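Local atomic coordinates of phosphonopyruvate hydrolase (Variovorax sp., PDB entry 2HJP), a protein that hydrolyses phosphonopyruvate to pyruvate and phosphate, cleaving its carbon–phosphorus bond with the help of a divalent metal ion such as magnesium. Residues K3-L7 against G103-I107; V96-E100 against A144-F150; E110-F114 against Q126-R130; E157-A161 against I185-Q189. All coordinates share one frame; numbering follows the deposited sequence.

The four contacts lie on one closed eight-stranded parallel barrel of the TIM-barrel class. Interactions 1 and 2, with centres about 9 Å apart, are at the end where strands begin, and they touch through Asn-4 and Asp-147. Interactions 3 and 4, with centres about 12 Å apart, are at the end where strands finish, joined by Asp-111 and Glu-157. Strand 106-110 connects the two groups: it starts within interaction 1 and runs into interaction 3, about 26 Å away between centres. Along the chain, interactions 1 and 2 interleave, interaction 3 is nested inside interaction 2, and interaction 4 follows. Only interaction 4 grips the substrate, whereas interactions 1 and 2 join helices and loops at the far end.

Interaction 1: K3-L7 against G103-I107; sequences KNQAL and GASAI
Asn-4 and Ser-105 join the N-terminal helix 3-13 of this TIM-barrel protein to the turn that leads into strand 106-110, the fourth of the barrel. The side chain of Asn-4 makes the polar link. Its CB leaves the helix so that CG stands anti to the carbonyl carbon (chi1 -65°), which carries the amide along the helix flank to the turn. CG itself lies 3.8 Å from Ser-105 OG. Beyond it, OD1 of Asn-4 accepts from the hydroxyl of Ser-105, whose OG is 2.7 Å away. The donor lies in the carbonyl plane, at 152° to the C=O bond, so the amide oxygen is well aimed. On the other branch, ND2 donates to Asp-147 OD2 in the loop before strand 151-156. With an acceptor at one tip and a donor at the other, an asparagine can serve both partners at once, and the pair of bonds fixes the rotation of the amide. Ser-105 is a small polar residue that fits this buried position: Lys-3 CB approaches its OG to 3.3 Å, while the lysine's own ammonium reaches away to Val-74 O. Just before the turn, Gly-103 ends helix 89-102 in a Schellman motif, with a positive phi at which a CB would be jammed against the preceding carbonyl oxygen. Farther along the helix the contact becomes apolar. Leu-7 turns one branch toward the strand and also touches Val-151 on the adjacent one; its CD2 lies 4.0 Å from Ser-105 CB and 3.8 Å from the methyl CB of Ala-106.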
loop_
_atom_site.group_PDB
_atom_site.type_symbol
_atom_site.label_atom_id
_atom_site.label_comp_id
_atom_site.label_asym_id
_atom_site.label_seq_id
_atom_site.Cartn_x
_atom_site.Cartn_y
_atom_site.Cartn_z
ATOM N N LYS A 3 3.499 24.449 7.994
ATOM C CA LYS A 3 2.439 24.623 6.982
ATOM C C LYS A 3 1.093 24.916 7.629
ATOM O O LYS A 3 0.321 25.710 7.135
ATOM C CB LYS A 3 2.312 23.366 6.113
ATOM C CG LYS A 3 3.579 23.015 5.341
ATOM C CD LYS A 3 3.527 21.581 4.825
ATOM C CE LYS A 3 4.487 21.420 3.608
ATOM N NZ LYS A 3 4.492 19.984 3.128
ATOM N N ASN A 4 0.793 24.277 8.752
ATOM C CA ASN A 4 -0.554 24.512 9.374
ATOM C C ASN A 4 -0.699 25.954 9.808
ATOM O O ASN A 4 -1.743 26.550 9.673
ATOM C CB ASN A 4 -0.779 23.618 10.590
ATOM C CG ASN A 4 -0.819 22.128 10.224
ATOM O OD1 ASN A 4 -0.875 21.770 9.053
ATOM N ND2 ASN A 4 -0.783 21.250 11.255
ATOM N N GLN A 5 0.391 26.508 10.334
ATOM C CA GLN A 5 0.391 27.904 10.765
ATOM C C GLN A 5 0.202 28.793 9.553
ATOM O O GLN A 5 -0.569 29.754 9.587
ATOM C CB GLN A 5 1.723 28.261 11.436
ATOM C CG GLN A 5 1.955 27.571 12.726
ATOM C CD GLN A 5 3.269 27.988 13.307
ATOM O OE1 GLN A 5 4.317 27.967 12.624
ATOM N NE2 GLN A 5 3.237 28.398 14.576
ATOM N N ALA A 6 0.963 28.511 8.498
ATOM C CA ALA A 6 0.819 29.268 7.252
ATOM C C ALA A 6 -0.648 29.316 6.756
ATOM O O ALA A 6 -1.105 30.329 6.333
ATOM C CB ALA A 6 1.717 28.637 6.131
ATOM N N LEU A 7 -1.372 28.199 6.775
ATOM C CA LEU A 7 -2.745 28.203 6.294
ATOM C C LEU A 7 -3.625 28.992 7.247
ATOM O O LEU A 7 -4.476 29.802 6.822
ATOM C CB LEU A 7 -3.263 26.765 6.136
ATOM C CG LEU A 7 -4.732 26.611 5.745
ATOM C CD1 LEU A 7 -4.989 27.300 4.405
ATOM C CD2 LEU A 7 -5.112 25.108 5.748
ATOM N N GLY A 103 0.601 14.810 6.738
ATOM C CA GLY A 103 1.122 16.125 6.459
ATOM C C GLY A 103 0.099 17.071 5.834
ATOM O O GLY A 103 0.485 18.146 5.401
ATOM N N ALA A 104 -1.158 16.653 5.709
ATOM C CA ALA A 104 -2.210 17.588 5.229
ATOM C C ALA A 104 -2.430 18.723 6.267
ATOM O O ALA A 104 -2.314 18.490 7.501
ATOM C CB ALA A 104 -3.519 16.843 5.019
ATOM N N SER A 105 -2.712 19.928 5.797
ATOM C CA SER A 105 -2.917 21.046 6.724
ATOM C C SER A 105 -4.443 21.283 6.985
ATOM O O SER A 105 -4.820 22.008 7.941
ATOM C CB SER A 105 -2.250 22.320 6.199
ATOM O OG SER A 105 -0.820 22.277 6.386
ATOM N N ALA A 106 -5.286 20.604 6.193
ATOM C CA ALA A 106 -6.754 20.710 6.304
ATOM C C ALA A 106 -7.387 19.512 5.649
ATOM O O ALA A 106 -6.739 18.826 4.818
ATOM C CB ALA A 106 -7.235 21.957 5.551
ATOM N N ILE A 107 -8.653 19.280 6.015
ATOM C CA ILE A 107 -9.460 18.261 5.384
ATOM C C ILE A 107 -10.771 18.993 5.114
ATOM O O ILE A 107 -11.098 19.977 5.764
ATOM C CB ILE A 107 -9.712 17.012 6.247
ATOM C CG1 ILE A 107 -10.182 17.345 7.687
ATOM C CG2 ILE A 107 -8.409 16.246 6.306
ATOM C CD1 ILE A 107 -11.631 17.780 7.802
HETATM O O HOH W 1 -0.577 18.185 9.609
HETATM O O HOH W 2 1.067 19.828 8.088
#

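Interaction 2: V96-E100 against A144-F150; sequences VPQYE and ARADRDF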
loop_
_atom_site.group_PDB
_atom_site.type_symbol
_atom_site.label_atom_id
_atom_site.label_comp_id
_atom_site.label_asym_id
_atom_site.label_seq_id
_atom_site.Cartn_x
_atom_site.Cartn_y
_atom_site.Cartn_z
ATOM N N VAL A 96 -9.021 11.192 10.669
ATOM C CA VAL A 96 -8.394 12.531 10.717
ATOM C C VAL A 96 -6.927 12.577 11.171
ATOM O O VAL A 96 -6.072 13.170 10.495
ATOM C CB VAL A 96 -9.360 13.521 11.509
ATOM C CG1 VAL A 96 -8.611 14.822 11.890
ATOM C CG2 VAL A 96 -10.579 13.849 10.543
ATOM N N PRO A 97 -6.591 11.876 12.248
ATOM C CA PRO A 97 -5.209 11.875 12.716
ATOM C C PRO A 97 -4.287 11.251 11.619
ATOM O O PRO A 97 -3.130 11.600 11.538
ATOM C CB PRO A 97 -5.262 11.015 14.016
ATOM C CG PRO A 97 -6.702 11.112 14.452
ATOM C CD PRO A 97 -7.495 11.159 13.152
ATOM N N GLN A 98 -4.802 10.336 10.800
ATOM C CA GLN A 98 -3.955 9.792 9.722
ATOM C C GLN A 98 -3.642 10.818 8.644
ATOM O O GLN A 98 -2.500 10.907 8.211
ATOM C CB GLN A 98 -4.580 8.572 9.079
ATOM C CG GLN A 98 -4.574 7.400 10.022
ATOM C CD GLN A 98 -5.339 6.241 9.434
ATOM O OE1 GLN A 98 -6.540 6.011 9.742
ATOM N NE2 GLN A 98 -4.681 5.519 8.567
ATOM N N TYR A 99 -4.636 11.611 8.270
ATOM C CA TYR A 99 -4.432 12.690 7.272
ATOM C C TYR A 99 -3.488 13.767 7.857
ATOM O O TYR A 99 -2.546 14.211 7.200
ATOM C CB TYR A 99 -5.759 13.273 6.852
ATOM C CG TYR A 99 -6.340 12.496 5.723
ATOM C CD1 TYR A 99 -5.980 12.789 4.399
ATOM C CD2 TYR A 99 -7.180 11.381 5.968
ATOM C CE1 TYR A 99 -6.432 11.964 3.321
ATOM C CE2 TYR A 99 -7.646 10.560 4.885
ATOM C CZ TYR A 99 -7.277 10.861 3.568
ATOM O OH TYR A 99 -7.877 10.129 2.529
ATOM N N GLU A 100 -3.694 14.121 9.129
ATOM C CA GLU A 100 -2.790 15.078 9.801
ATOM C C GLU A 100 -1.361 14.535 9.830
ATOM O O GLU A 100 -0.403 15.206 9.407
ATOM C CB GLU A 100 -3.250 15.347 11.242
ATOM C CG GLU A 100 -2.418 16.460 11.915
ATOM C CD GLU A 100 -2.993 16.855 13.279
ATOM O OE1 GLU A 100 -3.870 16.132 13.791
ATOM O OE2 GLU A 100 -2.564 17.870 13.855
ATOM N N ALA A 144 -10.301 15.002 17.221
ATOM C CA ALA A 144 -9.214 14.102 16.823
ATOM C C ALA A 144 -7.894 14.762 16.386
ATOM O O ALA A 144 -6.838 14.143 16.489
ATOM C CB ALA A 144 -9.720 13.148 15.703
ATOM N N ARG A 145 -7.933 16.004 15.911
ATOM C CA ARG A 145 -6.718 16.653 15.457
ATOM C C ARG A 145 -5.772 16.936 16.627
ATOM O O ARG A 145 -6.237 17.218 17.725
ATOM C CB ARG A 145 -7.033 17.980 14.713
ATOM C CG ARG A 145 -7.268 19.173 15.542
ATOM C CD ARG A 145 -7.630 20.534 14.796
ATOM N NE ARG A 145 -8.622 21.257 15.630
ATOM C CZ ARG A 145 -9.426 22.232 15.199
ATOM N NH1 ARG A 145 -9.390 22.668 13.922
ATOM N NH2 ARG A 145 -10.334 22.731 16.036
ATOM N N ALA A 146 -4.471 16.837 16.385
ATOM C CA ALA A 146 -3.463 17.096 17.426
ATOM C C ALA A 146 -3.066 18.548 17.430
ATOM O O ALA A 146 -3.054 19.195 18.483
ATOM C CB ALA A 146 -2.185 16.238 17.217
ATOM N N ASP A 147 -2.716 19.084 16.268
ATOM C CA ASP A 147 -2.278 20.466 16.201
ATOM C C ASP A 147 -3.532 21.362 16.045
ATOM O O ASP A 147 -4.231 21.203 15.075
ATOM C CB ASP A 147 -1.310 20.590 14.989
ATOM C CG ASP A 147 -0.917 22.020 14.680
ATOM O OD1 ASP A 147 -1.378 22.944 15.364
ATOM O OD2 ASP A 147 -0.135 22.227 13.736
ATOM N N ARG A 148 -3.826 22.303 16.966
ATOM C CA ARG A 148 -5.014 23.125 16.799
ATOM C C ARG A 148 -5.032 23.940 15.497
ATOM O O ARG A 148 -6.110 24.367 15.068
ATOM C CB ARG A 148 -5.250 24.073 18.030
ATOM N N ASP A 149 -3.857 24.178 14.883
ATOM C CA ASP A 149 -3.807 24.945 13.648
ATOM C C ASP A 149 -4.338 24.191 12.430
ATOM O O ASP A 149 -4.660 24.811 11.452
ATOM C CB ASP A 149 -2.392 25.397 13.314
ATOM C CG ASP A 149 -1.841 26.386 14.336
ATOM O OD1 ASP A 149 -2.647 27.134 14.894
ATOM O OD2 ASP A 149 -0.600 26.406 14.548
ATOM N N PHE A 150 -4.387 22.864 12.498
ATOM C CA PHE A 150 -4.895 22.022 11.401
ATOM C C PHE A 150 -6.353 22.472 11.209
ATOM O O PHE A 150 -7.064 22.612 12.176
ATOM C CB PHE A 150 -4.893 20.573 11.855
ATOM C CG PHE A 150 -5.505 19.605 10.867
ATOM C CD1 PHE A 150 -4.704 18.997 9.861
ATOM C CD2 PHE A 150 -6.832 19.191 11.011
ATOM C CE1 PHE A 150 -5.235 17.976 9.026
ATOM C CE2 PHE A 150 -7.359 18.178 10.185
ATOM C CZ PHE A 150 -6.552 17.577 9.197
#
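Glu-100 holds two consecutive backbone N-H groups of the facing loop at once, those of Ala-146 and Asp-147, one with each carboxylate oxygen. Both oxygens use their syn lone pairs. The bond from Ala-146 N to OE1 of Glu-100 is 2.8 Å long and nearly straight, 172° at the hydrogen. Its neighbour, from Asp-147 N to OE2 of Glu-100, spans 2.7 Å. Glutamate has the length for this: with CG anti to the backbone N (chi1 -174°) and the chain extended beyond it, the carboxylate is carried clear of the helix to the loop. A glutamine here would set an N-H2 group in place of one oxygen, and one of the two loop N-H groups would probably be left without its acceptor. The stem of the same side chain is packed as well. Phe-150 lies against it, with CD1 4.0 Å from Glu-100 CG, its ring 28° from the carboxylate plane. One turn earlier, Val-96 CG1 meets the same ring at CE2, 4.0 Å away. Pro-97 extends the apolar patch outward, its CG 3.8 Å from the methyl CB of Ala-144, a small residue suited to so close an approach. The loop is also braced internally: Arg-145 NH1 donates to Phe-150 O at 2.9 Å and forms a salt bridge with Asp-181. Asp-147 OD1 accepts from Asp-149 N, an Asx turn, and its OD2 is hydrogen-bonded to Asn-4 ND2 of helix 3-13. Glu-100 thus fastens outer helix 89-102 to the neighbouring alpha-beta loop of the TIM barrel, between helix 131-144 and strand 151-156.

Interaction 3: E110-F114 against Q126-R130; sequences EDKTF and QELVR
Lys-112 and Leu-128 face each other across a single beta bridge that draws together the two ends of the long loop after strand 106-110 of the TIM barrel. In relatives of the PEP mutase/isocitrate lyase superfamily the loop in this place gates the active site, and a similar role is likely here; the side chain of Lys-112 is about 7 Å from the bound phosphonopyruvate. Two backbone bonds flank the bridge. Val-129 N donates to Asp-111 O over 2.9 Å. The second, from Thr-113 N to Glu-127 O at 3.2 Å, is longer, and its donor is tilted 30° from the carbonyl plane. The remaining contacts are van der Waals. Leu-128 sets CB against the main chain, 3.4 Å from Asp-111 O, and its CD1 beside the aspartate's carboxylate, 3.6 Å from OD1 of Asp-111. That carboxylate is buried but well supplied with donors, since OD1 accepts from Glu-157 N and OD2 is hydrogen-bonded to Tyr-175 OH. CD1 of Leu-128 also packs on the chain at Ala-158, and with an alanine in its place a gap would probably open between Asp-111 and the loop 157-161. Branched residues suit the other flank. Val-129 sets CG2 3.5 Å from Asp-111 O and also touches Phe-134 of helix 131-144. In Thr-113, OG1 sits between the backbone N and the carbonyl carbon (chi1 64°), which leaves the methyl CG2 anti to the carbonyl carbon and turned to the peptide of Leu-128. The second methyl of Val-129, CG1, comes to 3.5 Å from Thr-113 CA.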
loop_
_atom_site.group_PDB
_atom_site.type_symbol
_atom_site.label_atom_id
_atom_site.label_comp_id
_atom_site.label_asym_id
_atom_site.label_seq_id
_atom_site.Cartn_x
_atom_site.Cartn_y
_atom_site.Cartn_z
ATOM N N GLU A 110 -17.818 16.579 3.433
ATOM C CA GLU A 110 -19.175 17.033 3.013
ATOM C C GLU A 110 -20.299 16.309 3.723
ATOM O O GLU A 110 -20.125 15.184 4.247
ATOM C CB GLU A 110 -19.324 16.828 1.490
ATOM C CG GLU A 110 -19.204 15.329 1.121
ATOM C CD GLU A 110 -18.502 15.116 -0.237
ATOM O OE1 GLU A 110 -18.877 14.173 -0.938
ATOM O OE2 GLU A 110 -17.592 15.905 -0.591
ATOM N N ASP A 111 -21.476 16.927 3.729
ATOM C CA ASP A 111 -22.595 16.323 4.462
ATOM C C ASP A 111 -23.527 15.406 3.637
ATOM O O ASP A 111 -24.703 15.206 3.995
ATOM C CB ASP A 111 -23.411 17.414 5.186
ATOM C CG ASP A 111 -23.890 18.521 4.249
ATOM O OD1 ASP A 111 -23.681 18.423 3.020
ATOM O OD2 ASP A 111 -24.474 19.507 4.745
ATOM N N LYS A 112 -23.012 14.851 2.550
ATOM C CA LYS A 112 -23.811 13.925 1.751
ATOM C C LYS A 112 -23.927 12.630 2.604
ATOM O O LYS A 112 -23.057 12.340 3.443
ATOM C CB LYS A 112 -23.101 13.599 0.437
ATOM C CG LYS A 112 -22.868 14.807 -0.427
ATOM C CD LYS A 112 -22.803 14.540 -1.961
ATOM C CE LYS A 112 -21.739 13.583 -2.388
ATOM N NZ LYS A 112 -21.856 13.315 -3.870
ATOM N N THR A 113 -24.978 11.865 2.394
ATOM C CA THR A 113 -25.131 10.617 3.124
ATOM C C THR A 113 -24.179 9.705 2.397
ATOM O O THR A 113 -23.784 9.986 1.250
ATOM C CB THR A 113 -26.529 10.012 2.974
ATOM O OG1 THR A 113 -26.729 9.678 1.597
ATOM C CG2 THR A 113 -27.585 11.014 3.385
ATOM N N PHE A 114 -23.812 8.602 3.033
ATOM C CA PHE A 114 -22.907 7.679 2.393
ATOM C C PHE A 114 -23.156 6.331 2.998
ATOM O O PHE A 114 -23.220 6.213 4.190
ATOM C CB PHE A 114 -21.460 8.048 2.668
ATOM C CG PHE A 114 -20.523 6.918 2.425
ATOM C CD1 PHE A 114 -20.214 6.545 1.117
ATOM C CD2 PHE A 114 -20.103 6.106 3.499
ATOM C CE1 PHE A 114 -19.519 5.375 0.853
ATOM C CE2 PHE A 114 -19.406 4.931 3.273
ATOM C CZ PHE A 114 -19.106 4.544 1.948
ATOM N N GLN A 126 -33.385 13.385 1.977
ATOM C CA GLN A 126 -32.725 12.075 2.269
ATOM C C GLN A 126 -31.298 12.054 1.677
ATOM O O GLN A 126 -30.494 11.159 1.981
ATOM C CB GLN A 126 -33.563 10.940 1.642
ATOM C CG GLN A 126 -34.881 10.630 2.340
ATOM C CD GLN A 126 -35.832 9.817 1.467
ATOM O OE1 GLN A 126 -37.034 9.660 1.801
ATOM N NE2 GLN A 126 -35.314 9.296 0.333
ATOM N N GLU A 127 -31.005 13.042 0.824
ATOM C CA GLU A 127 -29.715 13.158 0.151
ATOM C C GLU A 127 -28.544 13.537 1.056
ATOM O O GLU A 127 -27.396 13.160 0.778
ATOM C CB GLU A 127 -29.828 14.174 -0.981
ATOM C CG GLU A 127 -31.039 13.925 -1.879
ATOM C CD GLU A 127 -30.717 14.028 -3.367
ATOM O OE1 GLU A 127 -30.911 15.119 -3.979
ATOM O OE2 GLU A 127 -30.264 13.002 -3.920
ATOM N N LEU A 128 -28.825 14.305 2.103
ATOM C CA LEU A 128 -27.811 14.722 3.058
ATOM C C LEU A 128 -28.020 14.049 4.429
ATOM O O LEU A 128 -29.118 13.603 4.753
ATOM C CB LEU A 128 -27.856 16.263 3.244
ATOM C CG LEU A 128 -27.801 17.200 2.038
ATOM C CD1 LEU A 128 -27.264 18.587 2.424
ATOM C CD2 LEU A 128 -26.911 16.632 1.032
ATOM N N VAL A 129 -26.974 13.976 5.256
ATOM C CA VAL A 129 -27.165 13.386 6.577
ATOM C C VAL A 129 -27.870 14.423 7.458
ATOM O O VAL A 129 -27.973 15.578 7.084
ATOM C CB VAL A 129 -25.806 12.968 7.228
ATOM C CG1 VAL A 129 -25.140 11.911 6.394
ATOM C CG2 VAL A 129 -24.867 14.189 7.381
ATOM N N ARG A 130 -28.371 13.995 8.612
ATOM C CA ARG A 130 -29.041 14.884 9.540
ATOM C C ARG A 130 -28.026 15.880 10.047
ATOM O O ARG A 130 -26.861 15.543 10.250
ATOM C CB ARG A 130 -29.644 14.095 10.736
ATOM C CG ARG A 130 -30.928 13.236 10.417
ATOM C CD ARG A 130 -30.835 11.893 11.142
ATOM N NE ARG A 130 -30.383 12.253 12.438
ATOM C CZ ARG A 130 -29.388 11.730 13.106
ATOM N NH1 ARG A 130 -28.663 10.726 12.654
ATOM N NH2 ARG A 130 -29.106 12.339 14.224
#

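Interaction 4: E157-A161 against I185-Q189; sequences EALIA and IHSRQ. With PPR (phosphonopyruvate), chain G.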
loop_
_atom_site.group_PDB
_atom_site.type_symbol
_atom_site.label_atom_id
_atom_site.label_comp_id
_atom_site.label_asym_id
_atom_site.label_seq_id
_atom_site.Cartn_x
_atom_site.Cartn_y
_atom_site.Cartn_z
ATOM N N GLU A 157 -23.638 20.636 0.995
ATOM C CA GLU A 157 -24.202 20.178 -0.273
ATOM C C GLU A 157 -25.678 20.555 -0.487
ATOM O O GLU A 157 -26.269 20.238 -1.540
ATOM C CB GLU A 157 -24.136 18.653 -0.332
ATOM C CG GLU A 157 -22.785 18.051 -0.522
ATOM C CD GLU A 157 -22.299 18.269 -1.920
ATOM O OE1 GLU A 157 -22.935 17.782 -2.874
ATOM O OE2 GLU A 157 -21.286 18.935 -2.042
ATOM N N ALA A 158 -26.279 21.196 0.503
ATOM C CA ALA A 158 -27.701 21.550 0.425
ATOM C C ALA A 158 -28.141 22.322 -0.865
ATOM O O ALA A 158 -29.257 22.105 -1.356
ATOM C CB ALA A 158 -28.101 22.317 1.678
ATOM N N LEU A 159 -27.313 23.223 -1.404
ATOM C CA LEU A 159 -27.716 23.921 -2.648
ATOM C C LEU A 159 -27.812 22.873 -3.781
ATOM O O LEU A 159 -28.820 22.751 -4.481
ATOM C CB LEU A 159 -26.717 25.037 -3.026
ATOM C CG LEU A 159 -26.712 26.236 -2.053
ATOM C CD1 LEU A 159 -25.864 27.412 -2.509
ATOM C CD2 LEU A 159 -28.118 26.687 -1.937
ATOM N N ILE A 160 -26.773 22.075 -3.894
ATOM C CA ILE A 160 -26.692 21.029 -4.887
ATOM C C ILE A 160 -27.835 20.006 -4.723
ATOM O O ILE A 160 -28.423 19.581 -5.716
ATOM C CB ILE A 160 -25.329 20.338 -4.787
ATOM C CG1 ILE A 160 -24.255 21.387 -5.067
ATOM C CG2 ILE A 160 -25.299 19.095 -5.668
ATOM C CD1 ILE A 160 -24.165 21.893 -6.465
ATOM N N ALA A 161 -28.171 19.654 -3.484
ATOM C CA ALA A 161 -29.218 18.676 -3.189
ATOM C C ALA A 161 -30.595 19.274 -3.389
ATOM O O ALA A 161 -31.619 18.615 -3.178
ATOM C CB ALA A 161 -29.076 18.233 -1.783
ATOM N N ILE A 185 -19.199 26.134 0.501
ATOM C CA ILE A 185 -20.570 26.089 -0.007
ATOM C C ILE A 185 -20.408 25.762 -1.483
ATOM O O ILE A 185 -19.737 26.451 -2.236
ATOM C CB ILE A 185 -21.336 27.434 0.247
ATOM C CG1 ILE A 185 -22.748 27.360 -0.338
ATOM C CG2 ILE A 185 -20.543 28.671 -0.356
ATOM C CD1 ILE A 185 -23.716 26.474 0.439
ATOM N N HIS A 186 -21.029 24.663 -1.887
ATOM C CA HIS A 186 -20.865 24.248 -3.266
ATOM C C HIS A 186 -22.090 24.470 -4.174
ATOM O O HIS A 186 -23.250 24.549 -3.732
ATOM C CB HIS A 186 -20.416 22.786 -3.272
ATOM C CG HIS A 186 -19.522 22.425 -4.437
ATOM N ND1 HIS A 186 -18.952 23.364 -5.280
ATOM C CD2 HIS A 186 -19.143 21.214 -4.921
ATOM C CE1 HIS A 186 -18.274 22.749 -6.234
ATOM N NE2 HIS A 186 -18.372 21.444 -6.040
ATOM N N SER A 187 -21.803 24.576 -5.464
ATOM C CA SER A 187 -22.843 24.783 -6.478
ATOM C C SER A 187 -22.377 24.230 -7.842
ATOM O O SER A 187 -21.203 24.348 -8.180
ATOM C CB SER A 187 -23.170 26.283 -6.637
ATOM O OG SER A 187 -24.121 26.488 -7.683
ATOM N N ARG A 188 -23.302 23.620 -8.583
ATOM C CA ARG A 188 -23.015 23.065 -9.905
ATOM C C ARG A 188 -23.658 23.914 -10.996
ATOM O O ARG A 188 -23.652 23.504 -12.172
ATOM C CB ARG A 188 -23.617 21.670 -10.078
ATOM C CG ARG A 188 -23.176 20.645 -9.117
ATOM C CD ARG A 188 -21.830 20.094 -9.441
ATOM N NE ARG A 188 -21.512 19.144 -8.387
ATOM C CZ ARG A 188 -20.281 18.756 -8.087
ATOM N NH1 ARG A 188 -19.237 19.232 -8.773
ATOM N NH2 ARG A 188 -20.109 17.911 -7.078
ATOM N N GLN A 189 -24.272 25.046 -10.609
ATOM C CA GLN A 189 -24.922 25.966 -11.578
ATOM C C GLN A 189 -23.862 26.508 -12.501
ATOM O O GLN A 189 -22.719 26.647 -12.084
ATOM C CB GLN A 189 -25.535 27.167 -10.864
ATOM C CG GLN A 189 -27.036 27.260 -10.938
ATOM C CD GLN A 189 -27.719 26.054 -10.353
ATOM O OE1 GLN A 189 -28.934 26.063 -10.129
ATOM N NE2 GLN A 189 -26.946 24.996 -10.095
HETATM C C1 PPR G . -13.061 17.244 -5.749
HETATM O O1 PPR G . -12.237 17.976 -6.438
HETATM O "O2'" PPR G . -12.927 16.067 -5.547
HETATM C C2 PPR G . -14.225 17.999 -5.182
HETATM C C3 PPR G . -14.875 19.076 -5.715
HETATM O O2 PPR G . -14.646 17.502 -4.019
HETATM P P PPR G . -16.152 18.447 -6.907
HETATM O O1P PPR G . -17.133 17.636 -6.014
HETATM O O2P PPR G . -15.386 17.586 -7.947
HETATM O O3P PPR G . -16.797 19.645 -7.423
HETATM O O HOH W 3 -24.497 23.066 -1.769
#
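Glu-157 and His-186 lie side by side and point the same way, carboxylate and imidazole planes 62° apart. Only a loose touch joins them, OE2 of Glu-157 to CB of His-186 at 4.1 Å; the carboxylate instead forms a salt bridge with Arg-155, another substrate-binding residue. The imidazole presents its edge to the ligand: NE2 of His-186 donates to O3P of phosphonopyruvate at 2.8 Å, in the ring plane and nearly straight (164°). Arg-188 bends at CG (chi2 -79°), bringing one face of its guanidinium to His-186, whose NE2 sits 3.5 Å above that plane, offset toward the rim. From there NH1 of Arg-188 reaches O3P of the ligand at 2.8 Å, and NH2 bonds to O1P. O3P is thus gripped by two donors, a fitting use of an arginine and a histidine at a phosphonate. Behind this polar layer, Leu-159 and Ile-185 cross obliquely, their CD1 atoms 3.8 Å apart. A water links the backbones, accepting from Ile-160 N and donating to His-186 O at 2.8 Å. The contact joins the loops that follow adjacent barrel strands 151-156 and 182-185, with Leu-159 and Ile-185 each packed against both helix 165-177 and helix 193-201.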